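Local coordinates for periplasmic binding protein/LacI transcriptional regulator (Burkholderia graminis C4D1M, PDB 5HQJ) that probably binds a sugar for ABC-type uptake, holding D-arabinose in the crystal in the cleft between its two lobes, at residues L241-F246 / G259-I264; E152-T157 / P209-I214. All blocks are in the same frame, centred on the assembly; numbering follows the deposited sequence.

How the interactions relate
Both interactions join neighbouring parallel strands of one mixed sheet, and strands 242-246 and 211-216, one from each contact, are neighbours in it: backbone hydrogen bonds from E242 to K212 and I214 knit 241-246 to 209-214. Each contact is mostly buried, with a more open polar end where the second segment enters its strand. A shared pattern recurs there, one carbonyl oxygen receiving two successive N-H groups, the second from a glycine that lies against a branched side chain (L244 in one, V153 in the other). In interaction 1 the Q262 amide extends the strand pairing, whereas in interaction 2 water joins backbone to backbone near a lysine. Interaction 1 also runs up to the sugar pocket through F246.

Interaction 1. Residues L241-F246 / G259-I264; sequences LEVLAF and GYIQGI
A245 presents its methyl to two isoleucines: A245 CB lies 4.0 Å from I264 CG2 and 4.2 Å from I261 CG2. I264 was modelled in two conformers, so the first contact is less certain. Two residues earlier in the strand, V243 CG1 meets the other branch of I261, CG1, at 4.2 Å and at a slant. On the other face L244 reaches back over G263, with CD2 3.8 Å from the glycine CA, an approach the missing side chain allows.

The backbones run parallel, with L244 paired to G263 and A245 to I264. A245 N bonds to G263 O at 3.0 Å. V243 O is a bifurcated acceptor for two consecutive N-H groups: Q262 N at 2.9 Å, within the carbonyl plane, and G263 N at 3.3 Å, a weak bond. At the polar edge Q262 folds back on itself, chi1 -77° and chi2 59°, which brings OE1 to V243 N at 2.9 Å. The donor lies on a lone pair of this amide oxygen, so the side chain takes the place of a backbone acceptor. Its NE2 bonds weakly to G259 O, of the glycine that closes helix 250-258 in a Schellman motif. OE2 of E242 comes up to CB and CG of Q262, the two chains crossing with the carboxylate turned 69° from the amide.

The segments contain the facing parts of strands 242-246 and 263-266, which helix 250-258 connects in a beta-alpha-beta unit; I264 rests on that helix. The opposite edge of 242-246 is hydrogen-bonded to strand 211-216, L244 pairing with I214 and G216. E242 and L244 pack against helix 132-146, V243 against helix 221-229, and F246 touches the bound arabinopyranose and forms a cation-pi contact with R168.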
ATOM      1  N   LEU A 241      -6.077  -8.091  22.750  1.00 16.22           N
ATOM      2  CA  LEU A 241      -5.381  -8.385  21.510  1.00 17.95           C
ATOM      3  C   LEU A 241      -4.308  -7.380  21.232  1.00 13.97           C
ATOM      4  O   LEU A 241      -4.470  -6.187  21.510  1.00 21.17           O
ATOM      5  CB  LEU A 241      -6.351  -8.366  20.349  1.00 19.81           C
ATOM      6  CG  LEU A 241      -7.350  -9.473  20.166  1.00 30.26           C
ATOM      7  CD1 LEU A 241      -8.165  -9.080  18.956  1.00 18.39           C
ATOM      8  CD2 LEU A 241      -6.674 -10.816  19.990  1.00 47.50           C
ATOM      9  N   GLU A 242      -3.229  -7.846  20.632  1.00 12.45           N
ATOM     10  CA  GLU A 242      -2.275  -6.961  20.054  1.00 11.72           C
ATOM     11  C   GLU A 242      -2.559  -6.796  18.563  1.00 14.05           C
ATOM     12  O   GLU A 242      -2.451  -7.771  17.791  1.00 13.13           O
ATOM     13  CB  GLU A 242      -0.876  -7.528  20.285  1.00 18.26           C
ATOM     14  CG  GLU A 242       0.243  -6.560  20.139  1.00 28.82           C
ATOM     15  CD  GLU A 242       0.350  -5.573  21.305  1.00 34.00           C
ATOM     16  OE1 GLU A 242      -0.088  -5.875  22.439  1.00 31.04           O
ATOM     17  OE2 GLU A 242       0.899  -4.489  21.069  1.00 31.38           O
ATOM     18  N   VAL A 243      -2.884  -5.571  18.168  1.00 13.19           N
ATOM     19  CA  VAL A 243      -3.290  -5.269  16.813  1.00 10.31           C
ATOM     20  C   VAL A 243      -2.287  -4.336  16.146  1.00  9.98           C
ATOM     21  O   VAL A 243      -2.014  -3.235  16.606  1.00 11.75           O
ATOM     22  CB  VAL A 243      -4.700  -4.619  16.771  1.00 14.86           C
ATOM     23  CG1 VAL A 243      -5.101  -4.259  15.318  1.00 11.67           C
ATOM     24  CG2 VAL A 243      -5.733  -5.533  17.448  1.00 10.92           C
ATOM     25  N   LEU A 244      -1.732  -4.791  15.044  1.00  9.86           N
ATOM     26  CA  LEU A 244      -0.807  -4.011  14.226  1.00  9.58           C
ATOM     27  C   LEU A 244      -1.435  -3.800  12.857  1.00  9.67           C
ATOM     28  O   LEU A 244      -1.938  -4.747  12.244  1.00 10.97           O
ATOM     29  CB  LEU A 244       0.543  -4.723  14.091  1.00 11.29           C
ATOM     30  CG  LEU A 244       1.275  -5.059  15.385  1.00 12.75           C
ATOM     31  CD1 LEU A 244       2.637  -5.765  15.118  1.00 11.63           C
ATOM     32  CD2 LEU A 244       1.549  -3.770  16.187  1.00 13.02           C
ATOM     33  N   ALA A 245      -1.432  -2.567  12.379  1.00  9.58           N
ATOM     34  CA  ALA A 245      -2.159  -2.244  11.179  1.00 10.51           C
ATOM     35  C   ALA A 245      -1.261  -1.448  10.255  1.00 14.93           C
ATOM     36  O   ALA A 245      -0.207  -1.032  10.660  1.00 16.58           O
ATOM     37  CB  ALA A 245      -3.429  -1.453  11.508  1.00 10.21           C
ATOM     38  N   PHE A 246      -1.719  -1.276   9.028  1.00 13.92           N
ATOM     39  CA  PHE A 246      -1.017  -0.530   7.989  1.00 14.05           C
ATOM     40  C   PHE A 246      -1.720   0.783   7.666  1.00 16.57           C
ATOM     41  O   PHE A 246      -2.959   0.885   7.671  1.00 17.44           O
ATOM     42  CB  PHE A 246      -0.895  -1.391   6.720  1.00 15.42           C
ATOM     43  CG  PHE A 246       0.515  -1.635   6.274  1.00 12.44           C
ATOM     44  CD1 PHE A 246       1.092  -0.838   5.312  1.00 16.76           C
ATOM     45  CD2 PHE A 246       1.283  -2.656   6.814  1.00 11.38           C
ATOM     46  CE1 PHE A 246       2.396  -1.057   4.916  1.00 12.63           C
ATOM     47  CE2 PHE A 246       2.584  -2.881   6.397  1.00 13.16           C
ATOM     48  CZ  PHE A 246       3.133  -2.079   5.460  1.00 13.96           C
ATOM     49  N   GLY A 259      -6.998   3.006  21.672  1.00 18.06           N
ATOM     50  CA  GLY A 259      -6.460   1.783  22.267  1.00 18.62           C
ATOM     51  C   GLY A 259      -6.892   0.498  21.587  1.00 17.56           C
ATOM     52  O   GLY A 259      -6.658  -0.609  22.081  1.00 17.80           O
ATOM     53  N   TYR A 260      -7.588   0.625  20.465  1.00 16.91           N
ATOM     54  CA  TYR A 260      -8.045  -0.556  19.712  1.00 14.62           C
ATOM     55  C   TYR A 260      -6.948  -1.117  18.793  1.00 18.34           C
ATOM     56  O   TYR A 260      -6.996  -2.283  18.377  1.00 16.09           O
ATOM     57  CB  TYR A 260      -9.285  -0.196  18.896  1.00 15.22           C
ATOM     58  CG  TYR A 260     -10.493   0.097  19.712  1.00 14.43           C
ATOM     59  CD1 TYR A 260     -11.039  -0.885  20.494  1.00 14.05           C
ATOM     60  CD2 TYR A 260     -11.084   1.350  19.689  1.00 23.82           C
ATOM     61  CE1 TYR A 260     -12.174  -0.648  21.257  1.00 23.57           C
ATOM     62  CE2 TYR A 260     -12.218   1.603  20.455  1.00 32.59           C
ATOM     63  CZ  TYR A 260     -12.746   0.588  21.242  1.00 29.79           C
ATOM     64  OH  TYR A 260     -13.872   0.773  22.022  1.00 29.36           O
ATOM     65  N   ILE A 261      -6.002  -0.253  18.455  1.00 13.36           N
ATOM     66  CA  ILE A 261      -4.834  -0.575  17.647  1.00 11.47           C
ATOM     67  C   ILE A 261      -3.607  -0.208  18.471  1.00 15.73           C
ATOM     68  O   ILE A 261      -3.601   0.845  19.120  1.00 14.72           O
ATOM     69  CB  ILE A 261      -4.898   0.186  16.297  1.00 13.69           C
ATOM     70  CG1 ILE A 261      -6.182  -0.220  15.546  1.00 16.72           C
ATOM     71  CG2 ILE A 261      -3.630  -0.013  15.434  1.00 10.11           C
ATOM     72  CD1 ILE A 261      -6.447   0.531  14.266  1.00 16.33           C
ATOM     73  N   GLN A 262      -2.592  -1.067  18.471  1.00 14.57           N
ATOM     74  CA  GLN A 262      -1.383  -0.884  19.296  1.00 11.45           C
ATOM     75  C   GLN A 262      -0.199  -0.335  18.521  1.00 18.69           C
ATOM     76  O   GLN A 262       0.685   0.289  19.094  1.00 20.11           O
ATOM     77  CB  GLN A 262      -0.996  -2.209  19.955  1.00 14.39           C
ATOM     78  CG  GLN A 262      -1.847  -2.609  21.156  1.00 18.86           C
ATOM     79  CD  GLN A 262      -3.313  -2.732  20.825  1.00 22.61           C
ATOM     80  OE1 GLN A 262      -3.701  -3.472  19.922  1.00 16.05           O
ATOM     81  NE2 GLN A 262      -4.136  -1.970  21.518  1.00 18.40           N
ATOM     82  N   GLY A 263      -0.178  -0.557  17.218  1.00 12.49           N
ATOM     83  CA  GLY A 263       0.921  -0.072  16.400  1.00 15.58           C
ATOM     84  C   GLY A 263       0.505   0.004  14.961  1.00 17.61           C
ATOM     85  O   GLY A 263      -0.346  -0.792  14.522  1.00 13.49           O
ATOM     86  N   ILE A 264       1.063   0.942  14.212  0.60 13.58           N
ATOM     87  CA  ILE A 264       0.862   0.898  12.791  0.60 11.89           C
ATOM     88  C   ILE A 264       2.190   1.020  12.034  0.60  9.05           C
ATOM     89  O   ILE A 264       3.278   1.290  12.590  0.60 10.39           O
ATOM     90  CB  ILE A 264      -0.133   1.965  12.329  0.60  9.42           C
ATOM     91  CG1 ILE A 264       0.381   3.366  12.683  0.60 11.59           C
ATOM     92  CG2 ILE A 264      -1.509   1.717  12.941  0.60 20.60           C
ATOM     93  CD1 ILE A 264      -0.561   4.519  12.341  0.60 14.56           C
TER

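Interaction 2. Residues E152-T157 / P209-I214; sequences EVAIIT and PNLKGI
E152 O is the acceptor at the start of this strand pairing, receiving K212 N at 2.8 Å and G213 N at 3.3 Å. Both donors lie in the carbonyl plane, and the first bond is nearly straight, with 165° at the hydrogen. This oxygen is thus a bifurcated acceptor for two consecutive N-H groups. Regular pairing follows: A154 N bonds to G213 O at 3.0 Å, and the same oxygen also takes a CA-H contact from V153.

Both strands belong to the sheet of the lobe that holds 150-156, whose first five strands follow the order 2-1-3-4-5 known from type I periplasmic binding proteins, as does the sheet of the other lobe. Strand 150-156 lies between 181-188 and 211-216, and the axes of 152-156 and 211-214 make a signed angle of -31°, consistent with the twist of the sheet.

Apolar contacts lie on both faces. L211 holds CG trans to the amide nitrogen (chi1 -163°), which sets CD1 against the E152-A154 backbone, near E152 O and the V153-A154 peptide, and 4.2 Å from A154 CB. Farther along the same face, I156 CG1 and I214 CG2 pass at an angle, 3.9 Å apart. Helix 194-207 covers this side, touching A154, I156 and L211. On the reverse face V153 CG1 stands 3.9 Å from G213 CA, and L176 of helix 163-176 meets the valine.

Polar links at the open end run mainly through solvent. One water accepts from E152 N at 3.0 Å and donates to N210 O at 2.7 Å, tying the backbones together; another connects N210 ND2 to E152 OE2, its bond to the carboxylate weak. K212 curls its ammonium group back toward N210, but the asparagine is poorly ordered and the very short separation makes details of that bond doubtful.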
ATOM      1  N   GLU A 152      -1.812 -17.401  19.302  1.00  9.45           N
ATOM      2  CA  GLU A 152      -2.426 -17.461  18.003  1.00  6.63           C
ATOM      3  C   GLU A 152      -2.571 -16.075  17.421  1.00  8.68           C
ATOM      4  O   GLU A 152      -2.961 -15.151  18.127  1.00  8.71           O
ATOM      5  CB  GLU A 152      -3.829 -18.074  18.086  1.00  8.83           C
ATOM      6  CG  GLU A 152      -3.783 -19.516  18.539  1.00 11.86           C
ATOM      7  CD  GLU A 152      -5.153 -20.147  18.709  1.00 44.96           C
ATOM      8  OE1 GLU A 152      -6.173 -19.428  18.669  1.00 49.67           O
ATOM      9  OE2 GLU A 152      -5.194 -21.381  18.887  1.00 20.71           O
ATOM     10  N   VAL A 153      -2.273 -15.940  16.140  1.00  6.12           N
ATOM     11  CA  VAL A 153      -2.451 -14.690  15.420  1.00  5.88           C
ATOM     12  C   VAL A 153      -3.153 -14.878  14.093  1.00  8.26           C
ATOM     13  O   VAL A 153      -3.134 -15.965  13.498  1.00  6.48           O
ATOM     14  CB  VAL A 153      -1.102 -13.985  15.161  1.00  6.65           C
ATOM     15  CG1 VAL A 153      -0.424 -13.640  16.473  1.00  8.36           C
ATOM     16  CG2 VAL A 153      -0.204 -14.805  14.267  1.00  5.91           C
ATOM     17  N   ALA A 154      -3.783 -13.812  13.623  1.00  5.98           N
ATOM     18  CA  ALA A 154      -4.474 -13.765  12.328  1.00  5.93           C
ATOM     19  C   ALA A 154      -3.939 -12.625  11.471  1.00  7.29           C
ATOM     20  O   ALA A 154      -3.472 -11.614  11.987  1.00  6.82           O
ATOM     21  CB  ALA A 154      -5.990 -13.625  12.497  1.00  6.29           C
ATOM     22  N   ILE A 155      -3.975 -12.826  10.158  1.00  5.76           N
ATOM     23  CA  ILE A 155      -3.531 -11.863   9.175  1.00  5.79           C
ATOM     24  C   ILE A 155      -4.679 -11.531   8.250  1.00  9.38           C
ATOM     25  O   ILE A 155      -5.293 -12.432   7.645  1.00  7.72           O
ATOM     26  CB  ILE A 155      -2.326 -12.404   8.334  1.00  5.38           C
ATOM     27  CG1 ILE A 155      -1.183 -12.857   9.223  1.00  5.19           C
ATOM     28  CG2 ILE A 155      -1.907 -11.324   7.254  1.00  9.06           C
ATOM     29  CD1 ILE A 155      -0.032 -13.500   8.437  1.00  7.40           C
ATOM     30  N   ILE A 156      -4.995 -10.239   8.164  1.00  6.80           N
ATOM     31  CA  ILE A 156      -6.100  -9.717   7.335  1.00  6.65           C
ATOM     32  C   ILE A 156      -5.479  -8.942   6.201  1.00 10.04           C
ATOM     33  O   ILE A 156      -4.710  -7.989   6.450  1.00  7.45           O
ATOM     34  CB  ILE A 156      -7.065  -8.823   8.150  1.00  7.31           C
ATOM     35  CG1 ILE A 156      -7.519  -9.528   9.439  1.00 14.27           C
ATOM     36  CG2 ILE A 156      -8.231  -8.403   7.312  1.00  7.96           C
ATOM     37  CD1 ILE A 156      -8.201 -10.853   9.240  1.00 14.52           C
ATOM     38  N   THR A 157      -5.786  -9.322   4.958  1.00  6.76           N
ATOM     39  CA  THR A 157      -5.209  -8.634   3.821  1.00  6.63           C
ATOM     40  C   THR A 157      -6.290  -7.998   2.979  1.00  8.66           C
ATOM     41  O   THR A 157      -7.464  -8.035   3.352  1.00 10.62           O
ATOM     42  CB  THR A 157      -4.301  -9.598   3.006  1.00  8.32           C
ATOM     43  OG1 THR A 157      -3.628  -8.816   2.007  1.00  8.89           O
ATOM     44  CG2 THR A 157      -5.063 -10.804   2.387  1.00  7.91           C
ATOM     45  N   PRO A 209     -11.341 -17.684  20.345  1.00 24.76           N
ATOM     46  CA  PRO A 209     -11.463 -16.853  21.556  1.00 23.88           C
ATOM     47  C   PRO A 209     -10.138 -16.619  22.287  1.00 19.23           C
ATOM     48  O   PRO A 209     -10.054 -15.659  23.070  1.00 35.62           O
ATOM     49  CB  PRO A 209     -12.436 -17.653  22.428  1.00 27.51           C
ATOM     50  CG  PRO A 209     -12.273 -19.060  21.974  1.00 27.41           C
ATOM     51  CD  PRO A 209     -12.028 -18.976  20.490  1.00 43.38           C
ATOM     52  N   ASN A 210      -9.133 -17.433  22.020  1.00 23.73           N
ATOM     53  CA  ASN A 210      -7.799 -17.225  22.588  1.00 49.08           C
ATOM     54  C   ASN A 210      -6.807 -16.588  21.596  1.00 34.92           C
ATOM     55  O   ASN A 210      -5.596 -16.630  21.794  1.00 23.15           O
ATOM     56  CB  ASN A 210      -7.250 -18.559  23.091  1.00 75.35           C
ATOM     57  CG  ASN A 210      -6.399 -18.414  24.339  1.00 84.59           C
ATOM     58  OD1 ASN A 210      -6.511 -17.439  25.083  1.00125.76           O
ATOM     59  ND2 ASN A 210      -5.543 -19.393  24.575  1.00 66.85           N
ATOM     60  N   LEU A 211      -7.326 -16.007  20.525  1.00 20.59           N
ATOM     61  CA  LEU A 211      -6.509 -15.170  19.626  1.00 11.74           C
ATOM     62  C   LEU A 211      -5.751 -14.130  20.458  1.00 14.15           C
ATOM     63  O   LEU A 211      -6.295 -13.567  21.399  1.00 12.66           O
ATOM     64  CB  LEU A 211      -7.415 -14.490  18.588  1.00  9.21           C
ATOM     65  CG  LEU A 211      -6.694 -13.928  17.358  1.00 11.10           C
ATOM     66  CD1 LEU A 211      -6.147 -14.997  16.476  1.00 10.06           C
ATOM     67  CD2 LEU A 211      -7.695 -13.055  16.564  1.00 12.90           C
ATOM     68  N   LYS A 212      -4.501 -13.887  20.136  1.00 10.58           N
ATOM     69  CA  LYS A 212      -3.660 -12.959  20.874  1.00 10.04           C
ATOM     70  C   LYS A 212      -3.238 -11.790  20.044  1.00  9.63           C
ATOM     71  O   LYS A 212      -2.868 -10.757  20.576  1.00 12.38           O
ATOM     72  CB  LYS A 212      -2.414 -13.652  21.418  1.00  8.58           C
ATOM     73  CG  LYS A 212      -2.748 -14.736  22.452  1.00 14.56           C
ATOM     74  CD  LYS A 212      -3.398 -14.174  23.710  1.00 33.59           C
ATOM     75  CE  LYS A 212      -3.929 -15.286  24.595  1.00 55.49           C
ATOM     76  NZ  LYS A 212      -5.402 -15.175  24.773  1.00 86.00           N
ATOM     77  N   GLY A 213      -3.212 -11.954  18.716  1.00  9.56           N
ATOM     78  CA  GLY A 213      -2.838 -10.858  17.855  1.00  8.27           C
ATOM     79  C   GLY A 213      -3.485 -10.851  16.475  1.00  7.61           C
ATOM     80  O   GLY A 213      -3.827 -11.892  15.929  1.00  7.97           O
ATOM     81  N   ILE A 214      -3.600  -9.667  15.885  1.00  7.76           N
ATOM     82  CA  ILE A 214      -4.025  -9.488  14.506  1.00  7.16           C
ATOM     83  C   ILE A 214      -3.094  -8.531  13.767  1.00  9.57           C
ATOM     84  O   ILE A 214      -2.774  -7.447  14.249  1.00  7.76           O
ATOM     85  CB  ILE A 214      -5.463  -8.937  14.379  1.00  9.79           C
ATOM     86  CG1 ILE A 214      -6.441  -9.829  15.113  1.00 12.06           C
ATOM     87  CG2 ILE A 214      -5.847  -8.747  12.884  1.00 10.14           C
ATOM     88  CD1 ILE A 214      -7.911  -9.279  15.146  1.00 15.56           C
TER
HETATM   89  O   HOH W   1      -3.319 -18.171  21.804  1.00 19.18           O
HETATM   90  O   HOH W   2      -5.738 -21.377  22.237  1.00 52.05           O